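Local structure of SidF, inhibitor of growth family, member 3 (Legionella pneumophila subsp. pneumophila, 4FYE) at residues 93-98 with 163-168; 76-81 with 712-717. The protein acts as a Legionella phosphoinositide phosphatase, probably removing the 3-phosphate from phosphatidylinositol 3,4,5-trisphosphate. The protein carries 1 engineered substitution. One frame throughout, in Å; residues are numbered along the deposited sequence.

Contact 1: 93-98 with 163-168; sequences DKKGEK and SGHKLK
Asp93 and His165 form the tighter half of this surface contact. Asp93 OD2 lies 3.2 Å from His165 CE1, near the ring plane, and the carboxylate and imidazole planes are only 5° apart, so the acid meets the ring edge to edge. The Asp93 CB reaches the same edge, 3.8 Å from His165 CE1. The ring's rotation is fixed from its own segment: His165 ND1 donates to Ser163 O at 3.2 Å with an N-H...O angle of 155°, the acceptor close to the ring plane. The carboxylate is also held on both oxygens, since Lys98 NZ makes a salt bridge to Asp93 OD1 at 2.9 Å and Arg101 makes another to OD2. Arg101 also reaches Ser163 O through a weak hydrogen bond, linking the acid to the end of helix 136-163.

The loose side belongs to the exposed Lys95. Its chain bends at chi3 (-72°) and chi4, carrying NZ to Gly164 O at 3.4 Å, which is a weak hydrogen bond.

At the backbone, Gly164 leaves the helix with positive phi, and Ser163 OG accepts from His165 N at 3.1 Å. This is an ST turn at a glycine-ended helix C terminus, leading into helix 167-180 and met here by the loop that joins helices 71-92 and 98-119.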
ATOM      1  N   ASP A  93     -32.776   9.600  -6.423  1.00 91.53           N
ATOM      2  CA  ASP A  93     -33.575  10.188  -5.325  1.00 90.42           C
ATOM      3  C   ASP A  93     -35.092  10.079  -5.532  1.00 93.98           C
ATOM      4  O   ASP A  93     -35.540   9.751  -6.632  1.00 93.80           O
ATOM      5  CB  ASP A  93     -33.085  11.595  -4.878  1.00 90.66           C
ATOM      6  CG  ASP A  93     -33.687  12.769  -5.684  1.00 97.59           C
ATOM      7  OD1 ASP A  93     -34.768  12.646  -6.309  1.00101.01           O
ATOM      8  OD2 ASP A  93     -33.068  13.859  -5.653  1.00 95.42           O
ATOM      9  N   LYS A  94     -35.866  10.357  -4.483  1.00 92.09           N
ATOM     10  CA  LYS A  94     -37.323  10.240  -4.566  1.00 97.12           C
ATOM     11  C   LYS A  94     -38.068  11.503  -4.993  1.00 97.93           C
ATOM     12  O   LYS A  94     -39.232  11.405  -5.412  1.00100.24           O
ATOM     13  CB  LYS A  94     -37.918   9.634  -3.295  1.00 97.74           C
ATOM     14  CG  LYS A  94     -38.572   8.295  -3.574  1.00104.52           C
ATOM     15  CD  LYS A  94     -37.656   7.091  -3.340  1.00101.59           C
ATOM     16  CE  LYS A  94     -38.459   5.849  -3.721  1.00106.03           C
ATOM     17  NZ  LYS A  94     -38.172   4.670  -2.852  1.00110.33           N
ATOM     18  N   LYS A  95     -37.397  12.655  -4.920  1.00 93.09           N
ATOM     19  CA  LYS A  95     -37.969  13.919  -5.378  1.00 98.32           C
ATOM     20  C   LYS A  95     -37.978  14.025  -6.942  1.00 97.30           C
ATOM     21  O   LYS A  95     -37.380  13.205  -7.628  1.00 92.18           O
ATOM     22  CB  LYS A  95     -37.315  15.136  -4.656  1.00102.16           C
ATOM     23  CG  LYS A  95     -37.019  14.954  -3.146  1.00101.04           C
ATOM     24  CD  LYS A  95     -36.676  16.250  -2.365  1.00104.91           C
ATOM     25  CE  LYS A  95     -35.292  16.882  -2.640  1.00105.47           C
ATOM     26  NZ  LYS A  95     -34.027  16.204  -2.158  1.00 96.17           N
ATOM     27  N   GLY A  96     -38.711  14.986  -7.501  1.00101.42           N
ATOM     28  CA  GLY A  96     -38.850  15.087  -8.956  1.00100.18           C
ATOM     29  C   GLY A  96     -38.066  16.253  -9.531  1.00102.06           C
ATOM     30  O   GLY A  96     -37.161  16.799  -8.870  1.00 98.22           O
ATOM     31  N   GLU A  97     -38.431  16.648 -10.754  1.00101.10           N
ATOM     32  CA  GLU A  97     -37.739  17.691 -11.511  1.00 97.71           C
ATOM     33  C   GLU A  97     -36.285  17.326 -11.613  1.00 94.59           C
ATOM     34  O   GLU A  97     -35.396  18.119 -11.302  1.00 94.98           O
ATOM     35  CB  GLU A  97     -37.870  19.032 -10.823  1.00101.57           C
ATOM     36  CG  GLU A  97     -39.307  19.490 -10.686  1.00109.08           C
ATOM     37  CD  GLU A  97     -39.368  20.977 -10.473  1.00115.10           C
ATOM     38  OE1 GLU A  97     -40.363  21.595 -10.914  1.00118.37           O
ATOM     39  OE2 GLU A  97     -38.391  21.521  -9.891  1.00113.03           O
ATOM     40  N   LYS A  98     -36.042  16.097 -12.022  1.00 90.08           N
ATOM     41  CA  LYS A  98     -34.716  15.620 -12.109  1.00 83.70           C
ATOM     42  C   LYS A  98     -33.985  16.411 -13.170  1.00 86.76           C
ATOM     43  O   LYS A  98     -32.872  16.919 -12.941  1.00 89.06           O
ATOM     44  CB  LYS A  98     -34.726  14.129 -12.402  1.00 85.03           C
ATOM     45  CG  LYS A  98     -34.899  13.295 -11.142  1.00 83.10           C
ATOM     46  CD  LYS A  98     -35.683  12.016 -11.382  1.00 84.77           C
ATOM     47  CE  LYS A  98     -35.496  11.011 -10.243  1.00 86.93           C
ATOM     48  NZ  LYS A  98     -35.595  11.546  -8.849  1.00 87.19           N
ATOM     49  N   SER A 163     -29.260  20.746  -5.903  1.00 69.56           N
ATOM     50  CA  SER A 163     -29.442  19.299  -6.053  1.00 69.89           C
ATOM     51  C   SER A 163     -30.348  18.752  -4.965  1.00 72.75           C
ATOM     52  O   SER A 163     -30.913  17.680  -5.115  1.00 75.78           O
ATOM     53  CB  SER A 163     -28.118  18.593  -6.073  1.00 64.40           C
ATOM     54  OG  SER A 163     -27.741  18.269  -4.754  1.00 67.17           O
ATOM     55  N   GLY A 164     -30.536  19.548  -3.909  1.00 77.77           N
ATOM     56  CA  GLY A 164     -31.266  19.149  -2.706  1.00 77.84           C
ATOM     57  C   GLY A 164     -30.519  18.126  -1.845  1.00 81.82           C
ATOM     58  O   GLY A 164     -31.125  17.478  -0.998  1.00 85.46           O
ATOM     59  N   HIS A 165     -29.207  17.974  -2.037  1.00 75.00           N
ATOM     60  CA  HIS A 165     -28.460  17.037  -1.199  1.00 74.63           C
ATOM     61  C   HIS A 165     -27.457  17.717  -0.344  1.00 75.97           C
ATOM     62  O   HIS A 165     -27.055  18.848  -0.613  1.00 77.35           O
ATOM     63  CB  HIS A 165     -27.846  15.933  -2.030  1.00 66.79           C
ATOM     64  CG  HIS A 165     -28.856  14.937  -2.524  1.00 69.25           C
ATOM     65  ND1 HIS A 165     -29.887  15.286  -3.343  1.00 70.55           N
ATOM     66  CD2 HIS A 165     -29.007  13.565  -2.260  1.00 66.17           C
ATOM     67  CE1 HIS A 165     -30.650  14.190  -3.594  1.00 68.43           C
ATOM     68  NE2 HIS A 165     -30.092  13.140  -2.951  1.00 68.46           N
ATOM     69  N   LYS A 166     -27.052  17.063   0.728  1.00 75.06           N
ATOM     70  CA  LYS A 166     -26.076  17.719   1.595  1.00 74.31           C
ATOM     71  C   LYS A 166     -24.621  17.429   1.185  1.00 70.89           C
ATOM     72  O   LYS A 166     -24.292  16.409   0.546  1.00 73.89           O
ATOM     73  CB  LYS A 166     -26.358  17.415   3.068  1.00 76.14           C
ATOM     74  CG  LYS A 166     -27.630  18.070   3.586  1.00 83.76           C
ATOM     75  CD  LYS A 166     -28.138  17.401   4.861  1.00 91.00           C
ATOM     76  CE  LYS A 166     -28.796  18.420   5.776  1.00 96.00           C
ATOM     77  NZ  LYS A 166     -27.788  19.467   6.121  1.00 98.17           N
ATOM     78  N   LEU A 167     -23.754  18.349   1.553  1.00 72.12           N
ATOM     79  CA  LEU A 167     -22.337  18.244   1.248  1.00 76.63           C
ATOM     80  C   LEU A 167     -21.851  16.830   1.473  1.00 71.80           C
ATOM     81  O   LEU A 167     -21.340  16.206   0.533  1.00 71.20           O
ATOM     82  CB  LEU A 167     -21.547  19.246   2.105  1.00 81.77           C
ATOM     83  CG  LEU A 167     -20.964  20.538   1.519  1.00 81.76           C
ATOM     84  CD1 LEU A 167     -19.673  20.201   0.761  1.00 89.70           C
ATOM     85  CD2 LEU A 167     -21.954  21.311   0.658  1.00 78.66           C
ATOM     86  N   LYS A 168     -22.063  16.314   2.695  1.00 75.29           N
ATOM     87  CA  LYS A 168     -21.650  14.938   3.096  1.00 76.50           C
ATOM     88  C   LYS A 168     -22.179  13.833   2.199  1.00 67.04           C
ATOM     89  O   LYS A 168     -21.534  12.842   1.977  1.00 68.46           O
ATOM     90  CB  LYS A 168     -22.004  14.633   4.563  1.00 88.82           C
ATOM     91  CG  LYS A 168     -20.855  14.953   5.517  1.00 99.21           C
ATOM     92  CD  LYS A 168     -20.777  13.986   6.701  1.00107.06           C
ATOM     93  CE  LYS A 168     -21.458  14.546   7.945  1.00112.45           C
ATOM     94  NZ  LYS A 168     -21.109  15.982   8.176  1.00105.30           N
TER

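Contact 2: 76-81 with 712-717; sequences NNYIDN and TGVSGG
Gly713 O receives a hydrogen bond from Asn81 ND2 and rests against Asn77 CB. Just before it, Val714 N donates weakly to Thr712 OG1 at 3.4 Å, a bond that spans the turn, and the same hydroxyl is hydrogen-bonded to His708 O in helix 701-712.

Gly713 then leaves helical geometry with phi of 93°, a value suited to glycine, and its CA comes within 3.4 Å of Asn81 ND2. Its carbonyl accepts from Asn81 ND2 at 3.0 Å. The donor lies in the carbonyl plane on a lone pair (C=O...N angle 112°), and the oxygen is only slightly out of the amide plane of Asn81. The Asn81 amide is oriented from its other end as well, because OD1 accepts from Ala31 N. One turn earlier on the helix, Asn77 CB lies 3.4 Å from Gly713 O, a van der Waals contact on the same oxygen.

At Val714 the contact becomes apolar. CG2 packs 3.9 Å from Tyr78 CB and 4.1 Å from Tyr78 CD1, at the edge of the ring. With chi1 at -172° the Tyr78 ring swings away from its own N, and this turns the CD1 edge to Val714 CG2; CB is placed by the helix backbone.

A buried backbone carbonyl is thus satisfied by one in-plane but somewhat bent amide bond (N-H...O 145°), while the methyl contact beside it adds apolar packing, implying a neutral join without charge pairing across the two segments.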
ATOM      1  N   ASN A  76     -11.223  22.046 -13.030  1.00 46.34           N
ATOM      2  CA  ASN A  76     -12.070  21.267 -13.944  1.00 44.65           C
ATOM      3  C   ASN A  76     -12.375  19.882 -13.425  1.00 47.19           C
ATOM      4  O   ASN A  76     -13.518  19.478 -13.494  1.00 50.83           O
ATOM      5  CB  ASN A  76     -11.469  21.123 -15.314  1.00 47.37           C
ATOM      6  CG  ASN A  76     -11.463  22.419 -16.108  1.00 51.75           C
ATOM      7  OD1 ASN A  76     -11.967  23.436 -15.690  1.00 54.07           O
ATOM      8  ND2 ASN A  76     -10.816  22.381 -17.233  1.00 51.38           N
ATOM      9  N   ASN A  77     -11.377  19.163 -12.897  1.00 42.70           N
ATOM     10  CA  ASN A  77     -11.590  17.845 -12.294  1.00 45.83           C
ATOM     11  C   ASN A  77     -12.594  17.885 -11.144  1.00 46.66           C
ATOM     12  O   ASN A  77     -13.547  17.129 -11.079  1.00 52.46           O
ATOM     13  CB  ASN A  77     -10.273  17.275 -11.770  1.00 44.04           C
ATOM     14  CG  ASN A  77      -9.344  16.918 -12.888  1.00 47.99           C
ATOM     15  OD1 ASN A  77      -9.779  16.798 -14.030  1.00 53.78           O
ATOM     16  ND2 ASN A  77      -8.058  16.769 -12.581  1.00 45.41           N
ATOM     17  N   TYR A  78     -12.349  18.788 -10.234  1.00 45.57           N
ATOM     18  CA  TYR A  78     -13.279  19.048  -9.177  1.00 45.57           C
ATOM     19  C   TYR A  78     -14.627  19.360  -9.669  1.00 45.39           C
ATOM     20  O   TYR A  78     -15.525  18.765  -9.172  1.00 50.04           O
ATOM     21  CB  TYR A  78     -12.824  20.200  -8.297  1.00 43.80           C
ATOM     22  CG  TYR A  78     -13.716  20.314  -7.099  1.00 47.02           C
ATOM     23  CD1 TYR A  78     -13.473  19.574  -5.970  1.00 42.47           C
ATOM     24  CD2 TYR A  78     -14.828  21.148  -7.108  1.00 46.14           C
ATOM     25  CE1 TYR A  78     -14.285  19.697  -4.861  1.00 42.86           C
ATOM     26  CE2 TYR A  78     -15.615  21.275  -6.011  1.00 44.48           C
ATOM     27  CZ  TYR A  78     -15.330  20.524  -4.901  1.00 47.44           C
ATOM     28  OH  TYR A  78     -16.110  20.634  -3.795  1.00 53.48           O
ATOM     29  N   ILE A  79     -14.795  20.290 -10.631  1.00 48.89           N
ATOM     30  CA  ILE A  79     -16.141  20.601 -11.091  1.00 48.39           C
ATOM     31  C   ILE A  79     -16.851  19.320 -11.622  1.00 49.14           C
ATOM     32  O   ILE A  79     -17.939  18.970 -11.187  1.00 51.71           O
ATOM     33  CB  ILE A  79     -16.170  21.661 -12.198  1.00 53.05           C
ATOM     34  CG1 ILE A  79     -15.424  22.972 -11.870  1.00 58.09           C
ATOM     35  CG2 ILE A  79     -17.573  21.925 -12.659  1.00 46.58           C
ATOM     36  CD1 ILE A  79     -15.960  23.825 -10.789  1.00 58.11           C
ATOM     37  N   ASP A  80     -16.212  18.611 -12.539  1.00 50.30           N
ATOM     38  CA  ASP A  80     -16.833  17.553 -13.305  1.00 53.42           C
ATOM     39  C   ASP A  80     -17.139  16.386 -12.417  1.00 52.42           C
ATOM     40  O   ASP A  80     -18.190  15.753 -12.577  1.00 56.23           O
ATOM     41  CB  ASP A  80     -15.896  17.051 -14.434  1.00 57.00           C
ATOM     42  CG  ASP A  80     -15.708  18.077 -15.563  1.00 66.60           C
ATOM     43  OD1 ASP A  80     -16.507  19.047 -15.681  1.00 66.75           O
ATOM     44  OD2 ASP A  80     -14.735  17.927 -16.343  1.00 72.78           O
ATOM     45  N   ASN A  81     -16.206  16.084 -11.511  1.00 50.21           N
ATOM     46  CA  ASN A  81     -16.335  14.900 -10.670  1.00 51.28           C
ATOM     47  C   ASN A  81     -17.442  15.122  -9.619  1.00 51.43           C
ATOM     48  O   ASN A  81     -18.200  14.239  -9.358  1.00 52.62           O
ATOM     49  CB  ASN A  81     -15.002  14.449 -10.064  1.00 47.55           C
ATOM     50  CG  ASN A  81     -14.014  13.865 -11.117  1.00 47.80           C
ATOM     51  OD1 ASN A  81     -14.411  13.287 -12.109  1.00 49.13           O
ATOM     52  ND2 ASN A  81     -12.730  14.016 -10.877  1.00 45.57           N
ATOM     53  N   THR A 712     -10.099  10.627  -4.986  1.00 43.85           N
ATOM     54  CA  THR A 712     -10.858  11.775  -4.414  1.00 43.12           C
ATOM     55  C   THR A 712     -11.454  12.664  -5.458  1.00 41.47           C
ATOM     56  O   THR A 712     -12.268  13.491  -5.127  1.00 46.79           O
ATOM     57  CB  THR A 712     -10.041  12.672  -3.425  1.00 44.89           C
ATOM     58  OG1 THR A 712      -9.023  13.380  -4.164  1.00 40.81           O
ATOM     59  CG2 THR A 712      -9.355  11.787  -2.270  1.00 37.86           C
ATOM     60  N   GLY A 713     -11.120  12.485  -6.732  1.00 41.24           N
ATOM     61  CA  GLY A 713     -11.567  13.490  -7.692  1.00 43.34           C
ATOM     62  C   GLY A 713     -10.604  14.647  -8.015  1.00 44.89           C
ATOM     63  O   GLY A 713     -10.786  15.305  -9.039  1.00 48.63           O
ATOM     64  N   VAL A 714      -9.519  14.808  -7.243  1.00 41.59           N
ATOM     65  CA  VAL A 714      -8.565  15.925  -7.386  1.00 38.73           C
ATOM     66  C   VAL A 714      -7.127  15.416  -7.104  1.00 41.17           C
ATOM     67  O   VAL A 714      -6.912  14.361  -6.486  1.00 39.06           O
ATOM     68  CB  VAL A 714      -9.117  16.955  -6.402  1.00 45.08           C
ATOM     69  CG1 VAL A 714      -8.343  17.120  -5.094  1.00 43.83           C
ATOM     70  CG2 VAL A 714      -9.759  18.138  -7.055  1.00 37.03           C
ATOM     71  N   SER A 715      -6.092  16.097  -7.560  1.00 45.55           N
ATOM     72  CA  SER A 715      -4.751  15.558  -7.219  1.00 39.99           C
ATOM     73  C   SER A 715      -4.381  15.758  -5.742  1.00 39.78           C
ATOM     74  O   SER A 715      -5.095  16.421  -4.951  1.00 39.34           O
ATOM     75  CB  SER A 715      -3.656  16.100  -8.115  1.00 37.53           C
ATOM     76  OG  SER A 715      -3.930  15.824  -9.482  1.00 41.72           O
ATOM     77  N   GLY A 716      -3.268  15.153  -5.357  1.00 39.70           N
ATOM     78  CA  GLY A 716      -2.798  15.336  -4.025  1.00 38.60           C
ATOM     79  C   GLY A 716      -1.773  14.274  -3.651  1.00 52.61           C
ATOM     80  O   GLY A 716      -1.027  13.774  -4.482  1.00 39.16           O
ATOM     81  N   GLY A 717      -1.998  13.806  -2.426  1.00 56.69           N
ATOM     82  CA  GLY A 717      -1.028  13.565  -1.465  1.00 52.97           C
ATOM     83  C   GLY A 717      -0.959  14.869  -0.687  1.00 44.89           C
ATOM     84  O   GLY A 717      -0.548  15.876  -1.244  1.00 47.35           O
TER

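From the N terminus, helix 71-92 first supplies residues 76-81 to contact 2, then ends in the loop 93-98 of contact 1. The chain continues through helices 98-119 and 136-163, and contact 1 closes this largely helical, strand-free excursion at 163-168. The following residues supply the four-strand sheet and the last four strands of the six-strand sheet, whose first two precede helix 71-92; contact 2 then closes the far longer loop at 712-717. The loop of contact 1 therefore lies entirely within that of contact 2. Their centres are 22 Å apart, their nearest atoms about 6 Å apart without touching. Contact 1 ties inter-helix turns at the surface; contact 2 anchors helix 71-92 to the C-terminal region.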